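Local coordinates for BH2358 protein (Bacillus halodurans C-125, PDB 2RBD) that is of unknown biochemical function but is a putative spore coat protein, with a ferritin-like bundle of four helices that assembles with three further copies, at residues Glu12-His15 against Tyr16-Phe20; Tyr36-Phe39 against Ile40-Gly44; Leu51-Glu54 against Ala55-Ala58; Phe98-Pro101 against Glu102-Ala105; Gly146-Leu149 against Lys150-Lys153. One frame throughout, in Å; residues are numbered along the deposited sequence. Where two conformers were deposited one is given.

Interaction 1: residues Glu12-His15 against Tyr16-Phe20; sequences EPLH and YGEVF
Glu18 OE1 is gripped by two donors: His15 N, 2.9 Å away with an N-H...O angle of 163°, and a water, which lies 2.7 Å from Glu18 OE1 and also donates to Pro13 O. The backbone N-H meets the carboxylate on its anti side, well out of the carboxylate plane. The other oxygen, OE2, accepts from Ile126 N and Arg127 N, and these donors would probably keep the group ionised. His15 and Glu18 form a capping box at the start of helix 16-42, with His15 as N-cap. The His15 side chain in turn caps the helix weakly, ND1 accepting from Gly17 N at 3.0 Å through a strongly bent bond. A chi1 of 70° sets the imidazole between the backbone N and the carbonyl carbon and folds it back over the first turn. NE2, at the far side of the ring, bonds to Gln124 O, consistent with a proton on NE2 and an accepting ND1. Glu18 lies across one face of this ring, its CG 3.7 Å from the His15 ring centroid in a CH-pi contact, its carboxylate stacked only 11° from parallel. The first full turn closes with Val19 N on His15 O at 3.0 Å, while Leu14 CB packs crosswise on Val19 CG2 at 3.7 Å. The cap thus joins the head of helix 16-42 to the link between helices 100-124 and 128-155, and the Tyr16 ring stacks on Tyr16 of the third subunit.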
loop_
_atom_site.group_PDB
_atom_site.type_symbol
_atom_site.label_atom_id
_atom_site.label_comp_id
_atom_site.label_asym_id
_atom_site.label_seq_id
_atom_site.Cartn_x
_atom_site.Cartn_y
_atom_site.Cartn_z
ATOM N N GLU A 12 -16.415 -23.116 4.709
ATOM C CA GLU A 12 -16.863 -21.777 5.133
ATOM C C GLU A 12 -16.962 -20.928 3.875
ATOM O O GLU A 12 -16.192 -21.123 2.958
ATOM C CB GLU A 12 -15.843 -21.128 6.068
ATOM C CG GLU A 12 -15.262 -22.058 7.134
ATOM C CD GLU A 12 -13.961 -21.553 7.856
ATOM O OE1 GLU A 12 -13.297 -20.546 7.463
ATOM O OE2 GLU A 12 -13.601 -22.221 8.860
ATOM N N PRO A 13 -17.908 -19.988 3.827
ATOM C CA PRO A 13 -17.959 -19.062 2.697
ATOM C C PRO A 13 -16.786 -18.080 2.693
ATOM O O PRO A 13 -16.333 -17.633 3.743
ATOM C CB PRO A 13 -19.252 -18.284 2.922
ATOM C CG PRO A 13 -19.538 -18.401 4.336
ATOM C CD PRO A 13 -18.990 -19.729 4.792
ATOM N N LEU A 14 -16.322 -17.748 1.494
ATOM C CA LEU A 14 -15.440 -16.592 1.293
ATOM C C LEU A 14 -16.172 -15.305 1.642
ATOM O O LEU A 14 -17.377 -15.177 1.440
ATOM C CB LEU A 14 -14.957 -16.512 -0.162
ATOM C CG LEU A 14 -14.121 -17.698 -0.695
ATOM C CD1 LEU A 14 -14.097 -17.726 -2.208
ATOM C CD2 LEU A 14 -12.702 -17.680 -0.063
ATOM N N HIS A 15 -15.441 -14.337 2.167
ATOM C CA HIS A 15 -16.008 -13.001 2.306
ATOM C C HIS A 15 -15.804 -12.156 1.057
ATOM O O HIS A 15 -15.099 -12.544 0.145
ATOM C CB HIS A 15 -15.573 -12.310 3.605
ATOM C CG HIS A 15 -14.143 -11.882 3.701
ATOM N ND1 HIS A 15 -13.620 -10.811 2.996
ATOM C CD2 HIS A 15 -13.165 -12.297 4.546
ATOM C CE1 HIS A 15 -12.371 -10.615 3.380
ATOM N NE2 HIS A 15 -12.071 -11.493 4.324
ATOM N N TYR A 16 -16.535 -11.063 0.969
ATOM C CA TYR A 16 -16.516 -10.206 -0.221
ATOM C C TYR A 16 -15.136 -9.724 -0.611
ATOM O O TYR A 16 -14.814 -9.648 -1.797
ATOM C CB TYR A 16 -17.395 -8.993 0.010
ATOM C CG TYR A 16 -18.858 -9.096 -0.386
ATOM C CD1 TYR A 16 -19.564 -10.269 -0.283
ATOM C CD2 TYR A 16 -19.499 -7.995 -0.832
ATOM C CE1 TYR A 16 -20.910 -10.327 -0.648
ATOM C CE2 TYR A 16 -20.816 -8.037 -1.200
ATOM C CZ TYR A 16 -21.519 -9.208 -1.094
ATOM O OH TYR A 16 -22.869 -9.212 -1.477
ATOM N N GLY A 17 -14.314 -9.437 0.386
ATOM C CA GLY A 17 -12.928 -9.052 0.142
ATOM C C GLY A 17 -12.076 -10.146 -0.441
ATOM O O GLY A 17 -11.283 -9.918 -1.344
ATOM N N GLU A 18 -12.198 -11.337 0.102
ATOM C CA GLU A 18 -11.516 -12.470 -0.449
ATOM C C GLU A 18 -11.901 -12.717 -1.905
ATOM O O GLU A 18 -11.038 -12.990 -2.747
ATOM C CB GLU A 18 -11.802 -13.715 0.398
ATOM C CG GLU A 18 -11.060 -13.706 1.756
ATOM C CD GLU A 18 -11.579 -14.727 2.784
ATOM O OE1 GLU A 18 -12.710 -15.273 2.657
ATOM O OE2 GLU A 18 -10.824 -15.056 3.705
ATOM N N VAL A 19 -13.195 -12.636 -2.199
ATOM C CA VAL A 19 -13.648 -12.811 -3.567
ATOM C C VAL A 19 -13.082 -11.721 -4.480
ATOM O O VAL A 19 -12.456 -12.016 -5.514
ATOM C CB VAL A 19 -15.197 -12.882 -3.659
ATOM C CG1 VAL A 19 -15.660 -12.886 -5.143
ATOM C CG2 VAL A 19 -15.713 -14.172 -2.937
ATOM N N PHE A 20 -13.256 -10.469 -4.092
ATOM C CA PHE A 20 -12.801 -9.397 -4.956
ATOM C C PHE A 20 -11.286 -9.416 -5.149
ATOM O O PHE A 20 -10.788 -9.242 -6.270
ATOM C CB PHE A 20 -13.249 -8.028 -4.437
ATOM C CG PHE A 20 -12.823 -6.896 -5.297
ATOM C CD1 PHE A 20 -13.489 -6.624 -6.460
ATOM C CD2 PHE A 20 -11.729 -6.135 -4.968
ATOM C CE1 PHE A 20 -13.103 -5.600 -7.302
ATOM C CE2 PHE A 20 -11.346 -5.096 -5.804
ATOM C CZ PHE A 20 -12.019 -4.846 -6.952
HETATM O O HOH W 1 -14.030 -16.315 4.811
#

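Interaction 2: residues Tyr36-Phe39 against Ile40-Gly44; sequences YRSF and INHTG
The carbonyl oxygens of Ser38 and Phe39 accept from the last residues of helix 16-42 and from Thr43, as the C-terminal turn of that helix tightens before the chain leaves for helix 46-72. Among the backbone bonds, Ile40 N to Tyr36 O, 2.9 Å, keeps alpha-helical spacing. Two residues on, His42 N donates to Phe39 O at 3.0 Å, a three-residue step, and the bonds of Asn41 N and His42 N to Ser38 O are both weak. The side-chain bond is that of Thr43 OG1, in the modelled one of its two conformers, to Phe39 O at 2.7 Å. Thr43 OG1 and His42 N come to this oxygen from opposite faces, each well above the carbonyl plane and not on a lone pair. Polar links reach beyond the turn: His42 ND1 accepts from Phe98 N, NE2 bonds to Ala96 O of the fourth subunit, and Asn41 ND2 to Gly95 O of that subunit. The imidazole edge meets Ser38: His42 CD2 lies 3.2 Å from Ser38 O, which sits in the ring plane. With an alanine at His42, Phe98 N would probably lose its acceptor and Ala96 O of the neighbouring subunit its donor, and a gap would open beside Ser38. The ring is swung back along the helix by a chi1 of -74°, CG anti to the carbonyl carbon, and Ser38 OG lies 3.7 Å from both His42 CD2 and His42 NE2.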
loop_
_atom_site.group_PDB
_atom_site.type_symbol
_atom_site.label_atom_id
_atom_site.label_comp_id
_atom_site.label_asym_id
_atom_site.label_seq_id
_atom_site.Cartn_x
_atom_site.Cartn_y
_atom_site.Cartn_z
ATOM N N TYR A 36 3.565 -9.851 -21.036
ATOM C CA TYR A 36 4.855 -10.506 -21.036
ATOM C C TYR A 36 5.034 -11.382 -22.295
ATOM O O TYR A 36 6.124 -11.499 -22.797
ATOM C CB TYR A 36 5.057 -11.352 -19.779
ATOM C CG TYR A 36 5.235 -10.581 -18.504
ATOM C CD1 TYR A 36 4.930 -9.233 -18.401
ATOM C CD2 TYR A 36 5.591 -11.245 -17.356
ATOM C CE1 TYR A 36 5.077 -8.547 -17.175
ATOM C CE2 TYR A 36 5.737 -10.567 -16.142
ATOM C CZ TYR A 36 5.473 -9.249 -16.064
ATOM O OH TYR A 36 5.597 -8.617 -14.838
ATOM N N ARG A 37 3.966 -12.011 -22.775
ATOM C CA ARG A 37 4.046 -12.716 -24.054
ATOM C C ARG A 37 4.396 -11.745 -25.190
ATOM O O ARG A 37 5.157 -12.077 -26.111
ATOM C CB ARG A 37 2.743 -13.450 -24.290
ATOM C CG ARG A 37 2.651 -14.730 -23.473
ATOM C CD ARG A 37 1.271 -15.338 -23.614
ATOM N NE ARG A 37 1.255 -16.726 -23.159
ATOM C CZ ARG A 37 0.133 -17.414 -22.991
ATOM N NH1 ARG A 37 -1.051 -16.850 -23.107
ATOM N NH2 ARG A 37 0.193 -18.689 -22.679
ATOM N N SER A 38 3.890 -10.516 -25.100
ATOM C CA SER A 38 4.311 -9.504 -26.081
ATOM C C SER A 38 5.777 -9.145 -25.852
ATOM O O SER A 38 6.571 -9.164 -26.789
ATOM C CB SER A 38 3.455 -8.260 -25.998
ATOM O OG SER A 38 3.841 -7.348 -27.009
ATOM N N PHE A 39 6.176 -8.934 -24.590
ATOM C CA PHE A 39 7.582 -8.644 -24.287
ATOM C C PHE A 39 8.552 -9.713 -24.786
ATOM O O PHE A 39 9.635 -9.374 -25.207
ATOM C CB PHE A 39 7.784 -8.453 -22.800
ATOM C CG PHE A 39 7.270 -7.140 -22.241
ATOM C CD1 PHE A 39 7.030 -6.017 -23.022
ATOM C CD2 PHE A 39 7.109 -7.031 -20.881
ATOM C CE1 PHE A 39 6.588 -4.819 -22.438
ATOM C CE2 PHE A 39 6.664 -5.855 -20.290
ATOM C CZ PHE A 39 6.394 -4.761 -21.081
ATOM N N ILE A 40 8.170 -10.984 -24.770
ATOM C CA ILE A 40 9.038 -12.028 -25.330
ATOM C C ILE A 40 9.412 -11.686 -26.771
ATOM O O ILE A 40 10.550 -11.828 -27.171
ATOM C CB ILE A 40 8.359 -13.440 -25.251
ATOM C CG1 ILE A 40 8.655 -14.076 -23.890
ATOM C CG2 ILE A 40 8.826 -14.387 -26.373
ATOM C CD1 ILE A 40 7.545 -14.984 -23.428
ATOM N N ASN A 41 8.438 -11.212 -27.536
ATOM C CA ASN A 41 8.660 -10.819 -28.923
ATOM C C ASN A 41 9.508 -9.559 -29.108
ATOM O O ASN A 41 10.101 -9.375 -30.172
ATOM C CB ASN A 41 7.326 -10.682 -29.631
ATOM C CG ASN A 41 6.679 -12.044 -29.914
ATOM O OD1 ASN A 41 7.387 -12.982 -30.240
ATOM N ND2 ASN A 41 5.372 -12.135 -29.835
ATOM N N HIS A 42 9.559 -8.693 -28.103
ATOM C CA HIS A 42 10.325 -7.448 -28.128
ATOM C C HIS A 42 11.728 -7.603 -27.581
ATOM O O HIS A 42 12.505 -6.705 -27.695
ATOM C CB HIS A 42 9.649 -6.365 -27.256
ATOM C CG HIS A 42 8.425 -5.762 -27.855
ATOM N ND1 HIS A 42 8.389 -4.492 -28.359
ATOM C CD2 HIS A 42 7.178 -6.252 -28.016
ATOM C CE1 HIS A 42 7.171 -4.214 -28.798
ATOM N NE2 HIS A 42 6.408 -5.272 -28.600
ATOM N N THR A 43 12.077 -8.704 -26.945
ATOM C CA THR A 43 13.323 -8.855 -26.205
ATOM C C THR A 43 14.441 -9.430 -27.093
ATOM O O THR A 43 14.187 -10.394 -27.820
ATOM C CB THR A 43 13.101 -9.866 -25.014
ATOM O OG1 THR A 43 12.079 -9.370 -24.116
ATOM C CG2 THR A 43 14.394 -10.118 -24.243
ATOM N N GLY A 44 15.644 -8.910 -26.937
ATOM C CA GLY A 44 16.811 -9.489 -27.574
ATOM C C GLY A 44 17.536 -10.443 -26.629
ATOM O O GLY A 44 17.885 -11.586 -26.997
#

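Interaction 3: residues Leu51-Glu54 against Ala55-Ala58; sequences LIDE and AIQA
Ala55 N donates to Leu51 O at 2.8 Å, one turn back, and the Ala55 methyl rests near the same turn, its CB 3.5 Å from Ile52 O. Phe144 of helix 128-155 packs on this methyl. Ile56 carries the apolar part of the contact. Its N bonds to Ile52 O at 2.9 Å with an N-H...O angle of 167°, the donor nearly in line with the carbonyl. Its CG1 stands anti to the carbonyl carbon (chi1 -68°), and with chi2 extended CD1 is sent back toward the preceding turn. There Ile56 CD1 meets Ile52 CG2 at 3.8 Å, the two branched chains slanting past one another. This i to i+4 isoleucine pair lies on helix 46-72 of the ferritin-like four-helix bundle, on the side that packs on Ile40 of helix 16-42; Ile52 also reaches Ile103 and Ile107 of helix 100-124. Gln57 follows on the exposed side: Gln57 N donates to Asp53 O at 3.1 Å, and its side chain, modelled here in one of two conformers, is extended. Ala58 closes the segment with Ala58 N on Glu54 O at 2.9 Å, and its CB sits 3.4 Å from that same Glu54 O. Glu54 is extended, CG anti to the backbone N, and its OE1 forms a salt bridge with Lys147 NZ of helix 128-155. A bound tetraethylene glycol, probably from the crystallisation liquor, lies beside the Ala58 methyl.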
loop_
_atom_site.group_PDB
_atom_site.type_symbol
_atom_site.label_atom_id
_atom_site.label_comp_id
_atom_site.label_asym_id
_atom_site.label_seq_id
_atom_site.Cartn_x
_atom_site.Cartn_y
_atom_site.Cartn_z
ATOM N N LEU A 51 13.757 -15.424 -18.103
ATOM C CA LEU A 51 13.055 -15.002 -16.894
ATOM C C LEU A 51 11.603 -14.602 -17.180
ATOM O O LEU A 51 10.716 -14.851 -16.361
ATOM C CB LEU A 51 13.817 -13.886 -16.190
ATOM C CG LEU A 51 15.022 -14.363 -15.358
ATOM C CD1 LEU A 51 15.993 -13.216 -14.988
ATOM C CD2 LEU A 51 14.547 -15.100 -14.087
ATOM N N ILE A 52 11.337 -14.019 -18.351
ATOM C CA ILE A 52 9.960 -13.682 -18.733
ATOM C C ILE A 52 9.188 -14.976 -18.870
ATOM O O ILE A 52 8.062 -15.095 -18.380
ATOM C CB ILE A 52 9.880 -12.884 -20.056
ATOM C CG1 ILE A 52 10.632 -11.557 -20.014
ATOM C CG2 ILE A 52 8.381 -12.698 -20.443
ATOM C CD1 ILE A 52 10.755 -10.890 -21.381
ATOM N N ASP A 53 9.794 -15.969 -19.538
ATOM C CA ASP A 53 9.140 -17.263 -19.664
ATOM C C ASP A 53 8.862 -17.880 -18.291
ATOM O O ASP A 53 7.804 -18.448 -18.043
ATOM C CB ASP A 53 10.021 -18.229 -20.461
ATOM C CG ASP A 53 9.847 -18.116 -21.969
ATOM O OD1 ASP A 53 8.783 -17.658 -22.444
ATOM O OD2 ASP A 53 10.786 -18.540 -22.696
ATOM N N GLU A 54 9.788 -17.751 -17.375
ATOM C CA GLU A 54 9.589 -18.269 -16.037
ATOM C C GLU A 54 8.447 -17.549 -15.324
ATOM O O GLU A 54 7.653 -18.175 -14.635
ATOM C CB GLU A 54 10.864 -18.113 -15.244
ATOM C CG GLU A 54 10.716 -18.641 -13.822
ATOM C CD GLU A 54 11.963 -18.576 -12.973
ATOM O OE1 GLU A 54 13.052 -18.315 -13.555
ATOM O OE2 GLU A 54 11.786 -18.806 -11.728
ATOM N N ALA A 55 8.398 -16.237 -15.468
ATOM C CA ALA A 55 7.313 -15.476 -14.884
ATOM C C ALA A 55 5.946 -15.893 -15.404
ATOM O O ALA A 55 5.001 -16.012 -14.614
ATOM C CB ALA A 55 7.519 -13.982 -15.092
ATOM N N ILE A 56 5.844 -16.059 -16.728
ATOM C CA ILE A 56 4.590 -16.515 -17.347
ATOM C C ILE A 56 4.183 -17.852 -16.749
ATOM O O ILE A 56 3.037 -18.043 -16.360
ATOM C CB ILE A 56 4.745 -16.609 -18.856
ATOM C CG1 ILE A 56 4.903 -15.199 -19.469
ATOM C CG2 ILE A 56 3.537 -17.339 -19.482
ATOM C CD1 ILE A 56 5.527 -15.178 -20.875
ATOM N N GLN A 57 5.109 -18.783 -16.646
ATOM C CA GLN A 57 4.780 -20.108 -16.142
ATOM C C GLN A 57 4.348 -20.046 -14.667
ATOM O O GLN A 57 3.411 -20.712 -14.250
ATOM C CB GLN A 57 5.997 -21.026 -16.354
ATOM C CG GLN A 57 5.716 -22.502 -16.198
ATOM C CD GLN A 57 6.926 -23.382 -16.518
ATOM O OE1 GLN A 57 7.658 -23.158 -17.502
ATOM N NE2 GLN A 57 7.127 -24.394 -15.689
ATOM N N ALA A 58 5.043 -19.226 -13.887
ATOM C CA ALA A 58 4.722 -19.030 -12.463
ATOM C C ALA A 58 3.313 -18.474 -12.290
ATOM O O ALA A 58 2.542 -18.945 -11.452
ATOM C CB ALA A 58 5.764 -18.134 -11.784
#

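Interaction 4: residues Phe98-Pro101 against Glu102-Ala105; sequences FNDP and EISA
The first turn of helix 100-124 starts at Asn99, whose backbone O accepts from Ile103 N at 3.0 Å while its side chain makes no capping bond. Regular alpha-helical bonds follow: Ser104 N to Asp100 O at 2.9 Å, nearly straight at 170°, and Ala105 N to Pro101 O at 3.0 Å. Pro101 fits this first turn well, because a nitrogen so near the helix start has no earlier carbonyl in the helix to serve, and the missing N-H forfeits no bond within the helix. Glu102, in the modelled one of two conformers, is bent at chi2 (74°) and leans over the proline, Glu102 CD lying 4.0 Å from Pro101 CB. In that pose Glu102 OE1 also comes to 3.6 Å from Asn99 CB. Asp100 spends its carboxylate on the loop after helix 16-42: OD1 accepts from Gly44 N and OD2 from Asp45 N, tying that corner to this helix start. Ser104 OG bonds to Asn152 of helix 128-155, a polar link inside the bundle. The Phe98 ring leads away from the turn and meets Phe98 of the fourth subunit nearly at right angles. The apolar side of the turn is Ile103, packing against Phe39 of helix 16-42 and Leu48 and Ile52 of helix 46-72. It reaches back to the residue before the cap, with Ile103 CG1 3.8 Å from Phe98 CB and Ile103 CD1 3.5 Å from Phe98 O.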
loop_
_atom_site.group_PDB
_atom_site.type_symbol
_atom_site.label_atom_id
_atom_site.label_comp_id
_atom_site.label_asym_id
_atom_site.label_seq_id
_atom_site.Cartn_x
_atom_site.Cartn_y
_atom_site.Cartn_z
ATOM N N PHE A 98 9.769 -2.058 -27.336
ATOM C CA PHE A 98 10.232 -1.969 -25.980
ATOM C C PHE A 98 11.593 -2.607 -25.909
ATOM O O PHE A 98 11.824 -3.687 -26.428
ATOM C CB PHE A 98 9.262 -2.660 -25.011
ATOM C CG PHE A 98 7.936 -1.929 -24.893
ATOM C CD1 PHE A 98 7.776 -0.902 -24.022
ATOM C CD2 PHE A 98 6.893 -2.260 -25.712
ATOM C CE1 PHE A 98 6.533 -0.214 -23.961
ATOM C CE2 PHE A 98 5.685 -1.559 -25.654
ATOM C CZ PHE A 98 5.539 -0.542 -24.795
ATOM N N ASN A 99 12.488 -1.894 -25.276
ATOM C CA ASN A 99 13.867 -2.309 -25.168
ATOM C C ASN A 99 14.126 -3.062 -23.878
ATOM O O ASN A 99 13.435 -2.862 -22.897
ATOM C CB ASN A 99 14.758 -1.064 -25.268
ATOM C CG ASN A 99 14.505 -0.316 -26.560
ATOM O OD1 ASN A 99 14.775 -0.862 -27.628
ATOM N ND2 ASN A 99 13.884 0.879 -26.483
ATOM N N ASP A 100 15.213 -3.826 -23.863
ATOM C CA ASP A 100 15.469 -4.765 -22.772
ATOM C C ASP A 100 15.508 -4.128 -21.375
ATOM O O ASP A 100 14.859 -4.603 -20.481
ATOM C CB ASP A 100 16.758 -5.560 -23.018
ATOM C CG ASP A 100 16.659 -6.460 -24.229
ATOM O OD1 ASP A 100 15.535 -6.747 -24.697
ATOM O OD2 ASP A 100 17.698 -6.880 -24.735
ATOM N N PRO A 101 16.265 -3.033 -21.192
ATOM C CA PRO A 101 16.265 -2.435 -19.856
ATOM C C PRO A 101 14.891 -1.986 -19.373
ATOM O O PRO A 101 14.563 -2.150 -18.193
ATOM C CB PRO A 101 17.169 -1.224 -20.015
ATOM C CG PRO A 101 17.937 -1.498 -21.249
ATOM C CD PRO A 101 17.127 -2.296 -22.127
ATOM N N GLU A 102 14.106 -1.429 -20.277
ATOM C CA GLU A 102 12.804 -0.971 -19.850
ATOM C C GLU A 102 11.819 -2.141 -19.627
ATOM O O GLU A 102 11.037 -2.062 -18.683
ATOM C CB GLU A 102 12.291 0.112 -20.778
ATOM C CG GLU A 102 13.008 1.457 -20.578
ATOM C CD GLU A 102 14.415 1.498 -21.143
ATOM O OE1 GLU A 102 14.654 0.880 -22.208
ATOM O OE2 GLU A 102 15.281 2.167 -20.526
ATOM N N ILE A 103 11.931 -3.228 -20.367
ATOM C CA ILE A 103 11.153 -4.450 -20.128
ATOM C C ILE A 103 11.491 -4.991 -18.736
ATOM O O ILE A 103 10.617 -5.312 -17.945
ATOM C CB ILE A 103 11.453 -5.513 -21.184
ATOM C CG1 ILE A 103 10.872 -5.089 -22.542
ATOM C CG2 ILE A 103 10.836 -6.883 -20.792
ATOM C CD1 ILE A 103 11.415 -5.897 -23.728
ATOM N N SER A 104 12.788 -5.091 -18.451
ATOM C CA SER A 104 13.228 -5.596 -17.151
ATOM C C SER A 104 12.727 -4.737 -16.010
ATOM O O SER A 104 12.251 -5.267 -14.996
ATOM C CB SER A 104 14.751 -5.708 -17.105
ATOM O OG SER A 104 15.145 -6.495 -15.991
ATOM N N ALA A 105 12.828 -3.420 -16.153
ATOM C CA ALA A 105 12.316 -2.468 -15.152
ATOM C C ALA A 105 10.845 -2.676 -14.877
ATOM O O ALA A 105 10.437 -2.705 -13.724
ATOM C CB ALA A 105 12.546 -1.056 -15.614
#

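Interaction 5: residues Gly146-Leu149 against Lys150-Lys153; sequences GKML and KLNK
Four successive alpha-helical bonds join two successive turns of helix 128-155 in the four-helix bundle: Lys150 N to Gly146 O, Leu151 N to Lys147 O and Asn152 N to Met148 O, each at 3.0 Å, and Lys153 N to Leu149 O at 2.9 Å. On one flank Lys153 runs extended beyond CG and crosses the leucine one turn earlier, its CE 3.8 Å from Leu149 CG. Leu149 meets it with CG anti to the backbone N (chi1 -179°), which turns the branch toward the coming turn. The aliphatic stem thereby lies on Leu149, while NZ goes on to bond with Ile126 O of the second subunit. Putting an alanine in place of Lys153 would probably strip cover from Leu149 and leave that carbonyl of the neighbouring subunit without its ammonium donor. Lys150, also extended, lays CG 3.5 Å from Gly146 O. The inward flank belongs to Met148, present as selenomethionine, and Leu151, which run alongside each other toward helix 100-124. The selenomethionine chain curls at its last two torsions, bringing Met148 CE to 4.0 Å from Leu151 CD2.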
loop_
_atom_site.group_PDB
_atom_site.type_symbol
_atom_site.label_atom_id
_atom_site.label_comp_id
_atom_site.label_asym_id
_atom_site.label_seq_id
_atom_site.Cartn_x
_atom_site.Cartn_y
_atom_site.Cartn_z
ATOM N N GLY A 146 14.311 -11.639 -6.508
ATOM C CA GLY A 146 15.760 -11.667 -6.304
ATOM C C GLY A 146 16.543 -12.011 -7.581
ATOM O O GLY A 146 17.614 -11.459 -7.830
ATOM N N LYS A 147 15.988 -12.897 -8.389
ATOM C CA LYS A 147 16.532 -13.211 -9.718
ATOM C C LYS A 147 16.497 -12.020 -10.657
ATOM O O LYS A 147 17.456 -11.790 -11.391
ATOM C CB LYS A 147 15.793 -14.387 -10.342
ATOM C CG LYS A 147 15.976 -15.714 -9.687
ATOM C CD LYS A 147 14.934 -16.632 -10.356
ATOM C CE LYS A 147 15.394 -18.005 -10.572
ATOM N NZ LYS A 147 14.926 -18.472 -11.898
HETATM N N MSE A 148 15.396 -11.260 -10.664
HETATM C CA MSE A 148 15.339 -10.025 -11.439
HETATM C C MSE A 148 16.376 -9.012 -11.012
HETATM O O MSE A 148 16.994 -8.410 -11.837
HETATM C CB MSE A 148 13.913 -9.425 -11.371
HETATM C CG MSE A 148 12.840 -10.257 -12.054
HETATM SE SE MSE A 148 13.125 -10.599 -13.953
HETATM C CE MSE A 148 13.373 -8.781 -14.595
ATOM N N LEU A 149 16.572 -8.830 -9.712
ATOM C CA LEU A 149 17.576 -7.909 -9.233
ATOM C C LEU A 149 18.960 -8.352 -9.703
ATOM O O LEU A 149 19.742 -7.518 -10.156
ATOM C CB LEU A 149 17.530 -7.837 -7.717
ATOM C CG LEU A 149 18.519 -6.897 -7.015
ATOM C CD1 LEU A 149 18.329 -5.476 -7.572
ATOM C CD2 LEU A 149 18.330 -6.975 -5.492
ATOM N N LYS A 150 19.253 -9.646 -9.602
ATOM C CA LYS A 150 20.555 -10.187 -10.066
ATOM C C LYS A 150 20.775 -9.903 -11.561
ATOM O O LYS A 150 21.853 -9.448 -11.976
ATOM C CB LYS A 150 20.638 -11.676 -9.793
ATOM C CG LYS A 150 21.020 -11.996 -8.360
ATOM C CD LYS A 150 20.861 -13.460 -8.042
ATOM C CE LYS A 150 21.088 -13.731 -6.550
ATOM N NZ LYS A 150 20.924 -15.194 -6.291
ATOM N N LEU A 151 19.739 -10.128 -12.360
ATOM C CA LEU A 151 19.764 -9.814 -13.796
ATOM C C LEU A 151 20.093 -8.365 -14.044
ATOM O O LEU A 151 20.987 -8.053 -14.823
ATOM C CB LEU A 151 18.444 -10.176 -14.460
ATOM C CG LEU A 151 18.277 -9.896 -15.963
ATOM C CD1 LEU A 151 19.006 -10.954 -16.740
ATOM C CD2 LEU A 151 16.789 -9.822 -16.399
ATOM N N ASN A 152 19.354 -7.457 -13.400
ATOM C CA ASN A 152 19.540 -6.043 -13.605
ATOM C C ASN A 152 20.947 -5.604 -13.215
ATOM O O ASN A 152 21.566 -4.763 -13.887
ATOM C CB ASN A 152 18.483 -5.261 -12.839
ATOM C CG ASN A 152 17.120 -5.337 -13.494
ATOM O OD1 ASN A 152 17.023 -5.335 -14.704
ATOM N ND2 ASN A 152 16.058 -5.416 -12.684
ATOM N N LYS A 153 21.452 -6.168 -12.134
ATOM C CA LYS A 153 22.838 -5.913 -11.729
ATOM C C LYS A 153 23.818 -6.430 -12.779
ATOM O O LYS A 153 24.686 -5.663 -13.203
ATOM C CB LYS A 153 23.142 -6.517 -10.354
ATOM C CG LYS A 153 22.439 -5.818 -9.203
ATOM C CD LYS A 153 22.731 -6.541 -7.900
ATOM C CE LYS A 153 22.164 -5.814 -6.668
ATOM N NZ LYS A 153 22.328 -6.570 -5.377
#

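All five contacts are local and follow in series; each lies within one continuous stretch, so none closes a long loop, and none nests in or crosses another. Interaction 1 caps helix 16-42 at one end of the bundle, and interaction 2 ends that helix about 35 Å away between centres, on the other side of the chain's centre. Interaction 3, on helix 46-72, touches interaction 2 where Thr43 and Tyr36 O pack on Ile52. Interaction 4 opens helix 100-124 beside the end of the first helix, where His42 and Gly44 bond to it. Interaction 5, late in helix 128-155, completes the bundle, bound to interaction 3 by Glu54-Lys147 and to interaction 4 by Ser104-Asn152. Interactions 1, 2 and 4 also touch the fourth subunit.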